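Local coordinates for methanol--corrinoid protein (Methanosarcina barkeri, PDB 2I2X), which carries a corrinoid cofactor and shuttles methyl groups in methanogenesis, accepting them from methanol through MtaB and passing them to coenzyme M through MtaA, at residues K22-P26 and E27-E31; G91-L95 and P96-M100. All blocks are in the same frame, centred on the assembly; numbering follows the deposited sequence.

Both contacts are helix starts: contact 1 opens helix 26-33 and contact 2 opens helix 95-113 of the helix bundle. They come in series along the chain, yet their centres lie 13 Å apart and they touch. Pro26 CG packs on Val92 O at 3.5 Å and Pro26 CB on Ile93 CG2 at 3.8 Å, so the first turn of one helix sits against the loop that leads into the other. Phe417 of a neighbouring MtaB subunit lies against both contacts. Both lie away from the cofactor-binding residues, although the Leu95 side chain of contact 2 comes within about 7 Å of the bound corrinoid.

Contact 1 of 2, residues K22-P26 and E27-E31; sequences KALTP and EEAAE
A capping box formed by Thr25 and Glu28 starts helix 26-33. At the N-cap, Thr25 OG1 accepts from Glu28 N at 3.2 Å along an almost straight line (176°); its chi1 of 65° sets the hydroxyl between the residue's own N and carbonyl carbon, facing the first turn. The return bond runs from Thr25 N to Glu28 OE1, also 3.2 Å, and reaches the oxygen from above the carboxylate plane, 57° out of it. The Glu28 chain, extended beyond CG, crosses the threonine side chain at a slant, bringing CG within 3.3 Å of Thr25 OG1. A valine at Thr25 would probably leave Glu28 N without its capping acceptor and the first turn less firmly closed. The negative carboxylate close to the helix N-terminus may also interact favourably with the helix dipole. Pro26, whose ring nitrogen has no hydrogen to give, takes the first helical position, and its O receives Ala30 N at 2.9 Å. Thr25 O receives Ala29 N. On the inner side, Ala29 and Ala30 touch Leu87 of helix 72-89, while Pro26 packs on Phe48 and on Phe417 of a neighbouring MtaB subunit. Leu24 adds an apolar side chain next to the box: its CG lies 3.6 Å from Glu28 OE1, and its CD2 branch reaches Ala29 CB at 4.0 Å.

Contact 2 of 2, residues G91-L95 and P96-M100; sequences GVIFL and PNVMM
Phe94 O is approached by three N-H groups at the start of helix 95-113. Two come from the backbone: Asn97 N is 3.0 Å and Val98 N 3.3 Å from Phe94 O, both weak bonds. The third is Asn97 ND2, 3.2 Å from Phe94 O, which meets the oxygen from above the carbonyl plane, although the oxygen itself lies close to the plane of the Asn97 amide. This side-chain bond is doubtful as modelled, because the same ND2 stands 2.8 Å from Phe94 N, where two donors face each other. What is clear is that the amide folds back over the N-cap residue: chi1 of -55° sets Asn97 CG beside its own backbone N and turns the group toward Phe94. The next bond, from Met99 N to Leu95 O at 2.9 Å, is a regular helical one. Pro96 suits the first turn, where a backbone N-H would have no helical carbonyl to bond to.

Apolar side chains flank the turn. Leu95 and Met99, one helical turn apart, lie side by side and point the same way, with Leu95 CD2 3.7 Å from Met99 CG; beyond them lie Ile142 and Ala145 of helix 138-149. Before the helix, Ile93 reaches forward to it, its CD1 4.2 Å from Val98 CG2, and rests on Val84 and Leu87 of helix 72-89. The Phe94 ring stacks with Phe417 of a neighbouring MtaB subunit. With the Schellman motif at Gly91 closing helix 72-89, this short loop joins two consecutive helices of the helix bundle, and Leu95 and Met99 pack that bundle against the Rossmann-like cobalamin-binding domain.

Contact 1 of 2, residues K22-P26 and E27-E31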
loop_
_atom_site.group_PDB
_atom_site.type_symbol
_atom_site.label_atom_id
_atom_site.label_comp_id
_atom_site.label_asym_id
_atom_site.label_seq_id
_atom_site.Cartn_x
_atom_site.Cartn_y
_atom_site.Cartn_z
ATOM N N LYS B 22 23.190 24.718 9.535
ATOM C CA LYS B 22 24.320 25.471 10.138
ATOM C C LYS B 22 24.154 26.991 9.962
ATOM O O LYS B 22 23.415 27.427 9.088
ATOM C CB LYS B 22 25.662 25.058 9.520
ATOM C CG LYS B 22 26.127 23.639 9.788
ATOM C CD LYS B 22 27.440 23.400 8.985
ATOM C CE LYS B 22 28.078 22.001 9.194
ATOM N NZ LYS B 22 27.150 20.882 8.794
ATOM N N ALA B 23 24.850 27.776 10.793
ATOM C CA ALA B 23 24.758 29.255 10.797
ATOM C C ALA B 23 25.504 29.955 9.646
ATOM O O ALA B 23 24.969 30.886 9.037
ATOM C CB ALA B 23 25.210 29.812 12.136
ATOM N N LEU B 24 26.725 29.520 9.352
ATOM C CA LEU B 24 27.510 30.111 8.262
ATOM C C LEU B 24 26.775 30.028 6.933
ATOM O O LEU B 24 26.284 28.955 6.566
ATOM C CB LEU B 24 28.840 29.375 8.119
ATOM C CG LEU B 24 30.197 29.909 8.597
ATOM C CD1 LEU B 24 30.215 30.583 9.974
ATOM C CD2 LEU B 24 31.188 28.748 8.544
ATOM N N THR B 25 26.708 31.142 6.207
ATOM C CA THR B 25 26.242 31.100 4.821
ATOM C C THR B 25 27.172 30.168 4.031
ATOM O O THR B 25 28.314 29.926 4.453
ATOM C CB THR B 25 26.208 32.506 4.141
ATOM O OG1 THR B 25 27.535 33.034 4.013
ATOM C CG2 THR B 25 25.349 33.486 4.921
ATOM N N PRO B 26 26.692 29.613 2.901
ATOM C CA PRO B 26 27.635 28.896 2.037
ATOM C C PRO B 26 28.899 29.724 1.762
ATOM O O PRO B 26 30.023 29.207 1.862
ATOM C CB PRO B 26 26.827 28.674 0.749
ATOM C CG PRO B 26 25.424 28.619 1.203
ATOM C CD PRO B 26 25.316 29.566 2.366
ATOM N N GLU B 27 28.699 31.003 1.448
ATOM C CA GLU B 27 29.792 31.920 1.143
ATOM C C GLU B 27 30.880 31.884 2.224
ATOM O O GLU B 27 32.001 31.505 1.930
ATOM C CB GLU B 27 29.272 33.337 0.884
ATOM C CG GLU B 27 28.449 33.486 -0.418
ATOM C CD GLU B 27 27.016 32.900 -0.342
ATOM O OE1 GLU B 27 26.349 33.008 0.714
ATOM O OE2 GLU B 27 26.559 32.329 -1.352
ATOM N N GLU B 28 30.544 32.225 3.467
ATOM C CA GLU B 28 31.501 32.175 4.586
ATOM C C GLU B 28 32.145 30.811 4.830
ATOM O O GLU B 28 33.276 30.737 5.303
ATOM C CB GLU B 28 30.847 32.611 5.890
ATOM C CG GLU B 28 30.129 33.928 5.825
ATOM C CD GLU B 28 29.198 34.136 7.004
ATOM O OE1 GLU B 28 28.808 33.130 7.662
ATOM O OE2 GLU B 28 28.855 35.311 7.268
ATOM N N ALA B 29 31.413 29.739 4.539
ATOM C CA ALA B 29 31.906 28.382 4.781
ATOM C C ALA B 29 32.966 27.961 3.756
ATOM O O ALA B 29 33.939 27.302 4.118
ATOM C CB ALA B 29 30.752 27.394 4.814
ATOM N N ALA B 30 32.764 28.331 2.487
ATOM C CA ALA B 30 33.781 28.148 1.435
ATOM C C ALA B 30 35.042 28.969 1.743
ATOM O O ALA B 30 36.157 28.481 1.584
ATOM C CB ALA B 30 33.227 28.515 0.059
ATOM N N GLU B 31 34.828 30.205 2.195
ATOM C CA GLU B 31 35.879 31.111 2.648
ATOM C C GLU B 31 36.868 30.426 3.592
ATOM O O GLU B 31 38.058 30.395 3.313
ATOM C CB GLU B 31 35.258 32.359 3.294
ATOM C CG GLU B 31 36.141 33.598 3.307
ATOM C CD GLU B 31 36.724 33.968 1.931
ATOM O OE1 GLU B 31 36.015 33.899 0.889
ATOM O OE2 GLU B 31 37.917 34.338 1.912
#

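Contact 2 of 2, residues G91-L95 and P96-M100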
loop_
_atom_site.group_PDB
_atom_site.type_symbol
_atom_site.label_atom_id
_atom_site.label_comp_id
_atom_site.label_asym_id
_atom_site.label_seq_id
_atom_site.Cartn_x
_atom_site.Cartn_y
_atom_site.Cartn_z
ATOM N N GLY B 91 26.350 19.149 3.343
ATOM C CA GLY B 91 25.026 19.653 3.012
ATOM C C GLY B 91 24.854 21.162 3.087
ATOM O O GLY B 91 23.733 21.625 3.260
ATOM N N VAL B 92 25.935 21.937 2.961
ATOM C CA VAL B 92 25.793 23.397 2.989
ATOM C C VAL B 92 25.523 24.014 1.599
ATOM O O VAL B 92 25.000 25.119 1.501
ATOM C CB VAL B 92 26.919 24.156 3.818
ATOM C CG1 VAL B 92 27.656 23.224 4.799
ATOM C CG2 VAL B 92 27.887 24.920 2.946
ATOM N N ILE B 93 25.871 23.306 0.534
ATOM C CA ILE B 93 25.417 23.690 -0.796
ATOM C C ILE B 93 24.699 22.491 -1.363
ATOM O O ILE B 93 24.774 21.412 -0.778
ATOM C CB ILE B 93 26.557 24.117 -1.734
ATOM C CG1 ILE B 93 27.657 23.056 -1.743
ATOM C CG2 ILE B 93 27.083 25.517 -1.360
ATOM C CD1 ILE B 93 28.450 23.047 -3.019
ATOM N N PHE B 94 23.978 22.688 -2.466
ATOM C CA PHE B 94 23.116 21.650 -3.077
ATOM C C PHE B 94 23.703 21.131 -4.385
ATOM O O PHE B 94 24.679 21.672 -4.870
ATOM C CB PHE B 94 21.704 22.197 -3.326
ATOM C CG PHE B 94 20.777 22.113 -2.135
ATOM C CD1 PHE B 94 21.260 22.183 -0.828
ATOM C CD2 PHE B 94 19.397 22.005 -2.328
ATOM C CE1 PHE B 94 20.373 22.128 0.263
ATOM C CE2 PHE B 94 18.520 21.948 -1.244
ATOM C CZ PHE B 94 19.010 22.019 0.050
ATOM N N LEU B 95 23.107 20.093 -4.953
ATOM C CA LEU B 95 23.529 19.552 -6.238
ATOM C C LEU B 95 23.734 20.645 -7.309
ATOM O O LEU B 95 24.828 20.752 -7.871
ATOM C CB LEU B 95 22.502 18.550 -6.735
ATOM C CG LEU B 95 22.878 17.347 -7.593
ATOM C CD1 LEU B 95 21.664 16.937 -8.420
ATOM C CD2 LEU B 95 24.090 17.533 -8.478
ATOM N N PRO B 96 22.694 21.469 -7.601
ATOM C CA PRO B 96 22.932 22.373 -8.721
ATOM C C PRO B 96 24.151 23.261 -8.547
ATOM O O PRO B 96 24.692 23.751 -9.532
ATOM C CB PRO B 96 21.629 23.183 -8.808
ATOM C CG PRO B 96 20.606 22.242 -8.262
ATOM C CD PRO B 96 21.328 21.649 -7.074
ATOM N N ASN B 97 24.600 23.446 -7.316
ATOM C CA ASN B 97 25.809 24.241 -7.081
ATOM C C ASN B 97 27.043 23.437 -7.492
ATOM O O ASN B 97 28.017 23.981 -8.013
ATOM C CB ASN B 97 25.899 24.662 -5.611
ATOM C CG ASN B 97 24.664 25.388 -5.142
ATOM O OD1 ASN B 97 24.507 26.584 -5.370
ATOM N ND2 ASN B 97 23.771 24.666 -4.491
ATOM N N VAL B 98 26.979 22.132 -7.249
ATOM C CA VAL B 98 28.017 21.212 -7.666
ATOM C C VAL B 98 28.091 21.182 -9.189
ATOM O O VAL B 98 29.177 21.248 -9.738
ATOM C CB VAL B 98 27.773 19.800 -7.113
ATOM C CG1 VAL B 98 28.938 18.894 -7.418
ATOM C CG2 VAL B 98 27.558 19.851 -5.612
ATOM N N MET B 99 26.943 21.108 -9.856
ATOM C CA MET B 99 26.897 21.034 -11.317
ATOM C C MET B 99 27.513 22.254 -12.020
ATOM O O MET B 99 28.277 22.100 -12.964
ATOM C CB MET B 99 25.466 20.826 -11.821
ATOM C CG MET B 99 24.844 19.503 -11.469
ATOM S SD MET B 99 25.869 18.125 -11.962
ATOM C CE MET B 99 25.173 17.672 -13.547
ATOM N N MET B 100 27.159 23.449 -11.555
ATOM C CA MET B 100 27.647 24.695 -12.108
ATOM C C MET B 100 29.149 24.816 -11.913
ATOM O O MET B 100 29.853 25.317 -12.788
ATOM C CB MET B 100 26.961 25.870 -11.435
ATOM C CG MET B 100 25.666 26.292 -12.076
ATOM S SD MET B 100 24.728 27.326 -10.933
ATOM C CE MET B 100 25.828 28.730 -10.680
#